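Local coordinates for TarM (Staphylococcus aureus subsp. aureus 21178, PDB 4X7R), which belongs to the GT-B class of glycosyltransferases, with two Rossmann-like domains facing each other across a cleft in which ligands are bound, at residues A242-H252 with I276-Q286; D334-V344 with M367-V377. The protein carries 1 engineered substitution. All coordinates share one frame; numbering follows the deposited sequence.

Contact 1 of 2, residues A242-H252 with I276-Q286; sequences AQKYGVIHVNH and INGVIVLTEAQ. With 3YW ((2S)-2,3-dihydroxypropyl 2-acetamido-2-deoxy-alpha-D-glucopyranoside), chain F.
Two neighbouring strands of a parallel sheet, 243-247 and 278-281, pair through Tyr245 with Gly278, Gly246 with Val279 and Val247 with Ile280, their axes approaching to 4.6 Å. Backbone bonds from Gly246 N to Gly278 O, Ile280 N to Gly246 O and Ile248 N to Ile280 O fix this register. Just before the paired residues, Asn277 adds two bonds to Lys244: its OD1 accepts from Lys244 N at 2.8 Å, a nearly straight bond (170°) whose donor stands above the carbonyl plane, while its backbone N donates to Lys244 O. The same side chain lays CB over a face of the Tyr245 ring, a CH-pi contact 3.9 Å from the centroid; Tyr245 OH donates to Gln243 OE1. The strands belong to a beta-alpha-beta unit with helix 264-271, in the Rossmann-like N-terminal half of a GT-B fold. On the helix side, Ile248 CD1 meets Val279 CG1 at 3.7 Å. Gln286, extended with CG anti to its N (chi1 -171°), directs NE2 to Val250 O at 2.8 Å and to His252 ND1 at 3.1 Å; His252 NE2 is hydrogen-bonded to Gln293 OE1. Gln286 OE1 shares a water with Ile248 O and Leu282 N. The loop after strand 243-247 reaches the ligand 3YW: His249 ND1 is hydrogen-bonded to 3YW O6 at 2.7 Å, with O6 at the ring edge and in its plane, while His249 NE2 bonds Asp226 OD1.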
loop_
_atom_site.group_PDB
_atom_site.type_symbol
_atom_site.label_atom_id
_atom_site.label_comp_id
_atom_site.label_asym_id
_atom_site.label_seq_id
_atom_site.Cartn_x
_atom_site.Cartn_y
_atom_site.Cartn_z
ATOM N N ALA A 242 -10.079 24.942 3.359
ATOM C CA ALA A 242 -10.126 23.509 3.100
ATOM C C ALA A 242 -9.901 22.734 4.396
ATOM O O ALA A 242 -9.131 23.182 5.244
ATOM C CB ALA A 242 -9.097 23.125 2.063
ATOM N N GLN A 243 -10.641 21.627 4.576
ATOM C CA GLN A 243 -10.548 20.785 5.757
ATOM C C GLN A 243 -9.384 19.810 5.665
ATOM O O GLN A 243 -9.016 19.345 4.566
ATOM C CB GLN A 243 -11.869 20.034 5.996
ATOM C CG GLN A 243 -13.073 20.980 6.057
ATOM C CD GLN A 243 -14.347 20.267 6.359
ATOM O OE1 GLN A 243 -14.375 19.317 7.139
ATOM N NE2 GLN A 243 -15.442 20.744 5.784
ATOM N N LYS A 244 -8.793 19.505 6.833
ATOM C CA LYS A 244 -7.656 18.578 6.918
ATOM C C LYS A 244 -7.891 17.515 7.967
ATOM O O LYS A 244 -8.129 17.829 9.141
ATOM C CB LYS A 244 -6.322 19.314 7.176
ATOM C CG LYS A 244 -5.935 20.333 6.095
ATOM C CD LYS A 244 -4.623 21.047 6.427
ATOM C CE LYS A 244 -4.172 22.023 5.345
ATOM N NZ LYS A 244 -2.808 22.564 5.641
ATOM N N TYR A 245 -7.790 16.245 7.547
ATOM C CA TYR A 245 -7.962 15.086 8.433
ATOM C C TYR A 245 -6.833 14.140 8.226
ATOM O O TYR A 245 -6.351 13.992 7.106
ATOM C CB TYR A 245 -9.287 14.317 8.160
ATOM C CG TYR A 245 -10.523 15.150 8.397
ATOM C CD1 TYR A 245 -11.063 15.284 9.673
ATOM C CD2 TYR A 245 -11.104 15.877 7.364
ATOM C CE1 TYR A 245 -12.162 16.107 9.910
ATOM C CE2 TYR A 245 -12.222 16.682 7.586
ATOM C CZ TYR A 245 -12.737 16.805 8.863
ATOM O OH TYR A 245 -13.794 17.638 9.102
ATOM N N GLY A 246 -6.437 13.483 9.301
ATOM C CA GLY A 246 -5.404 12.453 9.261
ATOM C C GLY A 246 -6.070 11.172 9.705
ATOM O O GLY A 246 -6.809 11.198 10.692
ATOM N N VAL A 247 -5.892 10.059 8.946
ATOM C CA VAL A 247 -6.426 8.759 9.374
ATOM C C VAL A 247 -5.231 7.905 9.807
ATOM O O VAL A 247 -4.335 7.666 8.996
ATOM C CB VAL A 247 -7.310 8.009 8.322
ATOM C CG1 VAL A 247 -7.674 6.598 8.810
ATOM C CG2 VAL A 247 -8.579 8.793 7.966
ATOM N N ILE A 248 -5.214 7.466 11.074
ATOM C CA ILE A 248 -4.178 6.571 11.606
ATOM C C ILE A 248 -4.680 5.122 11.393
ATOM O O ILE A 248 -5.765 4.752 11.833
ATOM C CB ILE A 248 -3.764 6.957 13.040
ATOM C CG1 ILE A 248 -2.878 8.256 12.943
ATOM C CG2 ILE A 248 -2.996 5.805 13.715
ATOM C CD1 ILE A 248 -2.533 8.936 14.141
ATOM N N HIS A 249 -3.952 4.364 10.588
ATOM C CA HIS A 249 -4.375 3.016 10.201
ATOM C C HIS A 249 -3.758 1.916 11.076
ATOM O O HIS A 249 -4.156 0.755 10.977
ATOM C CB HIS A 249 -4.022 2.763 8.723
ATOM C CG HIS A 249 -4.880 3.519 7.772
ATOM N ND1 HIS A 249 -6.056 2.982 7.289
ATOM C CD2 HIS A 249 -4.714 4.756 7.251
ATOM C CE1 HIS A 249 -6.564 3.896 6.478
ATOM N NE2 HIS A 249 -5.791 4.983 6.431
ATOM N N VAL A 250 -2.821 2.271 11.925
ATOM C CA VAL A 250 -2.043 1.278 12.691
ATOM C C VAL A 250 -2.043 1.547 14.199
ATOM O O VAL A 250 -2.384 2.638 14.647
ATOM C CB VAL A 250 -0.566 1.241 12.158
ATOM C CG1 VAL A 250 -0.493 0.910 10.657
ATOM C CG2 VAL A 250 0.144 2.576 12.413
ATOM N N ASN A 251 -1.545 0.585 14.956
ATOM C CA ASN A 251 -1.279 0.783 16.362
ATOM C C ASN A 251 -0.110 1.814 16.372
ATOM O O ASN A 251 0.904 1.618 15.685
ATOM C CB ASN A 251 -0.881 -0.552 17.027
ATOM C CG ASN A 251 -0.683 -0.459 18.520
ATOM O OD1 ASN A 251 -0.213 0.558 19.035
ATOM N ND2 ASN A 251 -1.014 -1.521 19.256
ATOM N N HIS A 252 -0.308 2.951 17.076
ATOM C CA HIS A 252 0.638 4.065 17.120
ATOM C C HIS A 252 1.914 3.760 17.936
ATOM O O HIS A 252 2.860 4.547 17.910
ATOM C CB HIS A 252 -0.059 5.327 17.617
ATOM C CG HIS A 252 -0.587 5.178 19.014
ATOM N ND1 HIS A 252 -1.578 4.243 19.319
ATOM C CD2 HIS A 252 -0.236 5.831 20.145
ATOM C CE1 HIS A 252 -1.773 4.349 20.624
ATOM N NE2 HIS A 252 -0.989 5.296 21.164
ATOM N N ILE A 276 -5.593 20.721 13.115
ATOM C CA ILE A 276 -6.325 20.333 11.896
ATOM C C ILE A 276 -7.787 20.026 12.256
ATOM O O ILE A 276 -8.184 20.221 13.414
ATOM C CB ILE A 276 -5.617 19.193 11.079
ATOM C CG1 ILE A 276 -5.452 17.888 11.897
ATOM C CG2 ILE A 276 -4.262 19.683 10.487
ATOM C CD1 ILE A 276 -5.109 16.649 11.101
ATOM N N ASN A 277 -8.592 19.544 11.296
ATOM C CA ASN A 277 -9.984 19.267 11.636
ATOM C C ASN A 277 -10.168 18.001 12.473
ATOM O O ASN A 277 -11.136 17.903 13.225
ATOM C CB ASN A 277 -10.890 19.319 10.410
ATOM C CG ASN A 277 -10.832 20.630 9.696
ATOM O OD1 ASN A 277 -9.851 20.943 9.029
ATOM N ND2 ASN A 277 -11.895 21.412 9.817
ATOM N N GLY A 278 -9.205 17.084 12.415
ATOM C CA GLY A 278 -9.300 15.871 13.197
ATOM C C GLY A 278 -8.364 14.756 12.803
ATOM O O GLY A 278 -7.941 14.642 11.650
ATOM N N VAL A 279 -8.040 13.923 13.789
ATOM C CA VAL A 279 -7.225 12.734 13.590
ATOM C C VAL A 279 -8.145 11.553 13.892
ATOM O O VAL A 279 -8.750 11.473 14.971
ATOM C CB VAL A 279 -5.921 12.779 14.411
ATOM C CG1 VAL A 279 -5.230 11.407 14.450
ATOM C CG2 VAL A 279 -4.976 13.848 13.837
ATOM N N ILE A 280 -8.312 10.687 12.894
ATOM C CA ILE A 280 -9.203 9.532 12.966
ATOM C C ILE A 280 -8.440 8.269 13.297
ATOM O O ILE A 280 -7.391 8.004 12.713
ATOM C CB ILE A 280 -10.081 9.385 11.669
ATOM C CG1 ILE A 280 -11.233 10.421 11.618
ATOM C CG2 ILE A 280 -10.689 7.956 11.534
ATOM C CD1 ILE A 280 -10.896 11.833 11.320
ATOM N N VAL A 281 -8.976 7.489 14.252
ATOM C CA VAL A 281 -8.465 6.175 14.614
ATOM C C VAL A 281 -9.598 5.205 14.361
ATOM O O VAL A 281 -10.750 5.619 14.325
ATOM C CB VAL A 281 -7.807 6.053 16.004
ATOM C CG1 VAL A 281 -6.548 6.912 16.074
ATOM C CG2 VAL A 281 -8.785 6.386 17.135
ATOM N N LEU A 282 -9.285 3.923 14.194
ATOM C CA LEU A 282 -10.294 2.960 13.802
ATOM C C LEU A 282 -11.103 2.340 14.923
ATOM O O LEU A 282 -12.178 1.799 14.646
ATOM C CB LEU A 282 -9.684 1.883 12.895
ATOM C CG LEU A 282 -8.952 2.398 11.621
ATOM C CD1 LEU A 282 -8.021 1.316 11.077
ATOM C CD2 LEU A 282 -9.953 2.863 10.562
ATOM N N THR A 283 -10.579 2.354 16.167
ATOM C CA THR A 283 -11.300 1.738 17.297
ATOM C C THR A 283 -11.404 2.717 18.448
ATOM O O THR A 283 -10.630 3.676 18.505
ATOM C CB THR A 283 -10.624 0.399 17.752
ATOM O OG1 THR A 283 -9.386 0.695 18.339
ATOM C CG2 THR A 283 -10.409 -0.607 16.603
ATOM N N GLU A 284 -12.390 2.501 19.346
ATOM C CA GLU A 284 -12.578 3.346 20.538
ATOM C C GLU A 284 -11.395 3.205 21.489
ATOM O O GLU A 284 -10.979 4.196 22.098
ATOM C CB GLU A 284 -13.898 3.010 21.292
ATOM C CG GLU A 284 -15.171 3.222 20.459
ATOM C CD GLU A 284 -15.532 4.645 20.050
ATOM O OE1 GLU A 284 -14.928 5.601 20.594
ATOM O OE2 GLU A 284 -16.405 4.802 19.162
ATOM N N ALA A 285 -10.860 1.986 21.633
ATOM C CA ALA A 285 -9.735 1.731 22.557
ATOM C C ALA A 285 -8.492 2.521 22.193
ATOM O O ALA A 285 -7.883 3.112 23.077
ATOM C CB ALA A 285 -9.438 0.230 22.652
ATOM N N GLN A 286 -8.164 2.629 20.896
ATOM C CA GLN A 286 -7.001 3.426 20.486
ATOM C C GLN A 286 -7.210 4.892 20.800
ATOM O O GLN A 286 -6.262 5.552 21.204
ATOM C CB GLN A 286 -6.668 3.227 18.977
ATOM C CG GLN A 286 -5.326 3.882 18.566
ATOM C CD GLN A 286 -4.813 3.490 17.194
ATOM O OE1 GLN A 286 -5.545 3.017 16.342
ATOM N NE2 GLN A 286 -3.536 3.725 16.941
HETATM O O3A 3YW F . 1.419 1.159 7.396
HETATM C C4A 3YW F . -1.982 -0.178 6.565
HETATM C C5A 3YW F . -0.544 -0.175 7.023
HETATM O O5 3YW F . -4.830 -0.263 7.724
HETATM C C6A 3YW F . 0.045 1.215 7.042
HETATM C C5 3YW F . -5.935 -1.173 7.651
HETATM C C6 3YW F . -7.082 -0.407 7.037
HETATM C C4 3YW F . -6.209 -1.719 9.051
HETATM O O6 3YW F . -7.428 0.738 7.802
HETATM C C3 3YW F . -5.014 -2.566 9.475
HETATM O O4 3YW F . -7.374 -2.536 9.040
HETATM O O3 3YW F . -5.183 -3.093 10.792
HETATM O O7 3YW F . -1.833 -2.064 11.413
HETATM C C7 3YW F . -1.755 -2.813 10.444
HETATM C C8 3YW F . -0.740 -3.914 10.371
HETATM N N2 3YW F . -2.574 -2.704 9.397
HETATM C C2 3YW F . -3.703 -1.788 9.361
HETATM C C1 3YW F . -3.599 -0.833 8.158
HETATM O O1 3YW F . -2.760 -1.243 7.116
HETATM O O2 3YW F . 0.219 -1.011 6.153
HETATM O O HOH W 1 -6.451 3.140 13.918
#

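Contact 2 of 2, residues D334-V344 with M367-V377; sequences DLLIEVAELVV and MIEDKNLERNV
Segment 334-344, on helix 333-346, runs past the end of helix 361-370 and the turn that follows it, with CA atoms of Ile337 and Ile368 6.7 Å apart and those of Glu341 and Leu373 7.0 Å. This is packing within the Rossmann-like C-terminal half of the GT-B fold, where segment 367-377 leads from helix 361-370 into strand 377-381, an edge of the parallel sheet. A Schellman motif closes helix 361-370: Asn372 has positive phi (56°), and Leu373 N bonds back to Ile368 O and Asn372 N to Glu369 O. The turn lets Leu373 face the other helix, its CD2 lying 3.8 Å from Val344 CB and its CD1 beside the backbone of Ile337 and Glu341. Ile337 is the most extensively covered residue; its CD1 rests on Ile368 CG1, at 3.6 Å, and Val377 CG1, at 3.8 Å, both on one side of the methyl, while its CG2 packs on Met367 and on the aliphatic part of Lys371. Ala340 CB touches Val377 CG2. Farther along, Val344 lays both methyls against the amide of Asn376, whose ND2 is fixed by the carbonyls of Asn348 and Val350. Met367, extended from CG outward, carries SD and CE to the first turn of segment 334-344, beside Asp334. Lys371 bends at its last torsion (chi4 -72°), bringing NZ 2.8 Å from Glu341 OE1 in a salt bridge, NZ approaching OE1 from above the carboxylate plane.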
loop_
_atom_site.group_PDB
_atom_site.type_symbol
_atom_site.label_atom_id
_atom_site.label_comp_id
_atom_site.label_asym_id
_atom_site.label_seq_id
_atom_site.Cartn_x
_atom_site.Cartn_y
_atom_site.Cartn_z
ATOM N N ASP A 334 5.457 -16.567 11.322
ATOM C CA ASP A 334 6.385 -17.516 11.960
ATOM C C ASP A 334 5.665 -18.204 13.109
ATOM O O ASP A 334 5.822 -19.408 13.267
ATOM C CB ASP A 334 7.679 -16.824 12.436
ATOM C CG ASP A 334 7.494 -15.702 13.449
ATOM O OD1 ASP A 334 6.871 -14.675 13.093
ATOM O OD2 ASP A 334 8.034 -15.822 14.570
ATOM N N LEU A 335 4.803 -17.454 13.854
ATOM C CA LEU A 335 3.989 -18.001 14.947
ATOM C C LEU A 335 2.871 -18.877 14.392
ATOM O O LEU A 335 2.526 -19.881 15.008
ATOM C CB LEU A 335 3.436 -16.912 15.886
ATOM C CG LEU A 335 4.430 -16.299 16.893
ATOM C CD1 LEU A 335 3.769 -15.198 17.714
ATOM C CD2 LEU A 335 4.984 -17.346 17.849
ATOM N N LEU A 336 2.359 -18.532 13.199
ATOM C CA LEU A 336 1.348 -19.312 12.488
ATOM C C LEU A 336 1.949 -20.664 12.047
ATOM O O LEU A 336 1.276 -21.688 12.194
ATOM C CB LEU A 336 0.766 -18.523 11.292
ATOM C CG LEU A 336 -0.181 -19.275 10.342
ATOM C CD1 LEU A 336 -1.370 -19.875 11.083
ATOM C CD2 LEU A 336 -0.631 -18.394 9.208
ATOM N N ILE A 337 3.214 -20.666 11.543
ATOM C CA ILE A 337 3.923 -21.902 11.163
ATOM C C ILE A 337 4.135 -22.777 12.407
ATOM O O ILE A 337 3.904 -23.985 12.339
ATOM C CB ILE A 337 5.238 -21.654 10.367
ATOM C CG1 ILE A 337 5.016 -20.796 9.099
ATOM C CG2 ILE A 337 5.968 -22.969 10.029
ATOM C CD1 ILE A 337 3.926 -21.251 8.127
ATOM N N GLU A 338 4.509 -22.153 13.552
ATOM C CA GLU A 338 4.682 -22.845 14.839
ATOM C C GLU A 338 3.358 -23.438 15.310
ATOM O O GLU A 338 3.351 -24.542 15.853
ATOM C CB GLU A 338 5.264 -21.912 15.910
ATOM C CG GLU A 338 6.764 -21.692 15.768
ATOM C CD GLU A 338 7.378 -20.657 16.694
ATOM O OE1 GLU A 338 7.066 -20.667 17.908
ATOM O OE2 GLU A 338 8.204 -19.852 16.206
ATOM N N VAL A 339 2.234 -22.726 15.062
ATOM C CA VAL A 339 0.886 -23.195 15.406
ATOM C C VAL A 339 0.502 -24.366 14.491
ATOM O O VAL A 339 -0.004 -25.377 14.986
ATOM C CB VAL A 339 -0.167 -22.049 15.404
ATOM C CG1 VAL A 339 -1.587 -22.599 15.501
ATOM C CG2 VAL A 339 0.097 -21.078 16.546
ATOM N N ALA A 340 0.784 -24.232 13.168
ATOM C CA ALA A 340 0.526 -25.258 12.151
ATOM C C ALA A 340 1.185 -26.582 12.538
ATOM O O ALA A 340 0.516 -27.613 12.514
ATOM C CB ALA A 340 1.025 -24.794 10.796
ATOM N N GLU A 341 2.463 -26.531 12.989
ATOM C CA GLU A 341 3.239 -27.681 13.465
ATOM C C GLU A 341 2.498 -28.439 14.583
ATOM O O GLU A 341 2.435 -29.666 14.536
ATOM C CB GLU A 341 4.637 -27.232 13.941
ATOM C CG GLU A 341 5.565 -28.379 14.323
ATOM C CD GLU A 341 6.957 -27.980 14.770
ATOM O OE1 GLU A 341 7.075 -27.058 15.609
ATOM O OE2 GLU A 341 7.931 -28.620 14.311
ATOM N N LEU A 342 1.919 -27.704 15.560
ATOM C CA LEU A 342 1.171 -28.270 16.691
ATOM C C LEU A 342 -0.151 -28.899 16.252
ATOM O O LEU A 342 -0.480 -29.995 16.700
ATOM C CB LEU A 342 0.915 -27.206 17.775
ATOM C CG LEU A 342 2.133 -26.629 18.501
ATOM C CD1 LEU A 342 1.758 -25.379 19.268
ATOM C CD2 LEU A 342 2.752 -27.654 19.454
ATOM N N VAL A 343 -0.897 -28.211 15.371
ATOM C CA VAL A 343 -2.188 -28.663 14.839
ATOM C C VAL A 343 -1.983 -29.937 13.998
ATOM O O VAL A 343 -2.684 -30.928 14.219
ATOM C CB VAL A 343 -2.931 -27.535 14.054
ATOM C CG1 VAL A 343 -4.288 -28.001 13.555
ATOM C CG2 VAL A 343 -3.106 -26.284 14.908
ATOM N N VAL A 344 -0.991 -29.914 13.071
ATOM C CA VAL A 344 -0.635 -31.030 12.181
ATOM C C VAL A 344 -0.143 -32.265 12.962
ATOM O O VAL A 344 -0.485 -33.378 12.578
ATOM C CB VAL A 344 0.291 -30.591 11.005
ATOM C CG1 VAL A 344 0.794 -31.778 10.187
ATOM C CG2 VAL A 344 -0.420 -29.592 10.096
ATOM N N MET A 367 11.077 -22.143 6.610
ATOM C CA MET A 367 10.523 -22.555 7.901
ATOM C C MET A 367 9.581 -23.767 7.809
ATOM O O MET A 367 9.631 -24.641 8.679
ATOM C CB MET A 367 9.829 -21.366 8.567
ATOM C CG MET A 367 9.706 -21.492 10.047
ATOM S SD MET A 367 8.986 -19.990 10.732
ATOM C CE MET A 367 8.732 -20.529 12.420
ATOM N N ILE A 368 8.729 -23.814 6.766
ATOM C CA ILE A 368 7.779 -24.915 6.526
ATOM C C ILE A 368 8.554 -26.200 6.185
ATOM O O ILE A 368 8.257 -27.266 6.742
ATOM C CB ILE A 368 6.756 -24.526 5.419
ATOM C CG1 ILE A 368 5.856 -23.366 5.877
ATOM C CG2 ILE A 368 5.901 -25.714 4.975
ATOM C CD1 ILE A 368 5.472 -22.446 4.799
ATOM N N GLU A 369 9.551 -26.076 5.275
ATOM C CA GLU A 369 10.434 -27.153 4.799
ATOM C C GLU A 369 11.226 -27.762 5.964
ATOM O O GLU A 369 11.185 -28.982 6.151
ATOM C CB GLU A 369 11.374 -26.633 3.697
ATOM C CG GLU A 369 10.658 -26.258 2.406
ATOM C CD GLU A 369 11.337 -25.214 1.537
ATOM O OE1 GLU A 369 12.589 -25.197 1.479
ATOM O OE2 GLU A 369 10.611 -24.426 0.888
ATOM N N ASP A 370 11.889 -26.899 6.780
ATOM C CA ASP A 370 12.671 -27.285 7.963
ATOM C C ASP A 370 11.833 -28.017 9.003
ATOM O O ASP A 370 12.364 -28.857 9.726
ATOM C CB ASP A 370 13.346 -26.055 8.602
ATOM C CG ASP A 370 14.533 -25.488 7.837
ATOM O OD1 ASP A 370 14.616 -25.712 6.606
ATOM O OD2 ASP A 370 15.358 -24.787 8.460
ATOM N N LYS A 371 10.531 -27.696 9.081
ATOM C CA LYS A 371 9.594 -28.314 10.021
ATOM C C LYS A 371 8.824 -29.470 9.371
ATOM O O LYS A 371 8.051 -30.151 10.056
ATOM C CB LYS A 371 8.638 -27.257 10.601
ATOM C CG LYS A 371 9.306 -26.345 11.620
ATOM C CD LYS A 371 8.409 -25.194 12.043
ATOM C CE LYS A 371 8.975 -24.443 13.224
ATOM N NZ LYS A 371 8.883 -25.233 14.482
ATOM N N ASN A 372 9.068 -29.701 8.057
ATOM C CA ASN A 372 8.455 -30.740 7.215
ATOM C C ASN A 372 6.924 -30.657 7.201
ATOM O O ASN A 372 6.222 -31.646 7.436
ATOM C CB ASN A 372 8.997 -32.167 7.511
ATOM C CG ASN A 372 10.506 -32.301 7.484
ATOM O OD1 ASN A 372 11.121 -32.572 8.511
ATOM N ND2 ASN A 372 11.146 -32.116 6.325
ATOM N N LEU A 373 6.419 -29.443 6.926
ATOM C CA LEU A 373 4.992 -29.148 6.843
ATOM C C LEU A 373 4.586 -28.858 5.389
ATOM O O LEU A 373 3.462 -28.413 5.142
ATOM C CB LEU A 373 4.626 -27.970 7.770
ATOM C CG LEU A 373 4.710 -28.225 9.269
ATOM C CD1 LEU A 373 4.928 -26.938 10.026
ATOM C CD2 LEU A 373 3.466 -28.926 9.775
ATOM N N GLU A 374 5.495 -29.142 4.424
ATOM C CA GLU A 374 5.287 -28.936 2.980
ATOM C C GLU A 374 4.085 -29.693 2.378
ATOM O O GLU A 374 3.624 -29.338 1.294
ATOM C CB GLU A 374 6.591 -29.124 2.168
ATOM C CG GLU A 374 7.310 -30.450 2.396
ATOM C CD GLU A 374 8.617 -30.659 1.648
ATOM O OE1 GLU A 374 8.959 -29.831 0.771
ATOM O OE2 GLU A 374 9.295 -31.673 1.933
ATOM N N ARG A 375 3.561 -30.692 3.105
ATOM C CA ARG A 375 2.386 -31.474 2.729
ATOM C C ARG A 375 1.097 -30.912 3.388
ATOM O O ARG A 375 -0.002 -31.384 3.081
ATOM C CB ARG A 375 2.598 -32.939 3.140
ATOM C CG ARG A 375 1.823 -33.956 2.297
ATOM C CD ARG A 375 1.550 -35.244 3.063
ATOM N NE ARG A 375 0.558 -35.062 4.126
ATOM C CZ ARG A 375 0.324 -35.942 5.095
ATOM N NH1 ARG A 375 1.008 -37.080 5.149
ATOM N NH2 ARG A 375 -0.592 -35.689 6.021
ATOM N N ASN A 376 1.227 -29.900 4.277
ATOM C CA ASN A 376 0.089 -29.320 4.998
ATOM C C ASN A 376 -0.021 -27.793 4.934
ATOM O O ASN A 376 -1.119 -27.258 5.090
ATOM C CB ASN A 376 0.101 -29.774 6.456
ATOM C CG ASN A 376 -0.085 -31.259 6.648
ATOM O OD1 ASN A 376 0.843 -32.055 6.475
ATOM N ND2 ASN A 376 -1.287 -31.663 7.024
ATOM N N VAL A 377 1.108 -27.094 4.755
ATOM C CA VAL A 377 1.147 -25.634 4.707
ATOM C C VAL A 377 1.554 -25.186 3.294
ATOM O O VAL A 377 2.605 -25.594 2.803
ATOM C CB VAL A 377 2.051 -25.047 5.823
ATOM C CG1 VAL A 377 2.055 -23.526 5.788
ATOM C CG2 VAL A 377 1.625 -25.551 7.199
#

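In the fold
Contact 1 closes before contact 2 opens along the chain, and the two share no strand or helix: their centres are 38 Å apart and their nearest atoms about 15 Å. Contact 1 joins two inner strands of the seven-stranded parallel sheet, whereas contact 2 packs helix 333-346 against helix 361-370 and the approach to edge strand 377-381 of the six-stranded one. These sheets are the cores of the two Rossmann-like halves of the GT-B fold. Contact 1 reaches 3YW directly through the loop after strand 243-247; the side chain of Asp334, in contact 2, is about 13 Å from the bound 3YW. One contact thus combines sheet pairing with pocket lining, the other is helix packing within the C-terminal half, on the far side of the cleft from contact 1.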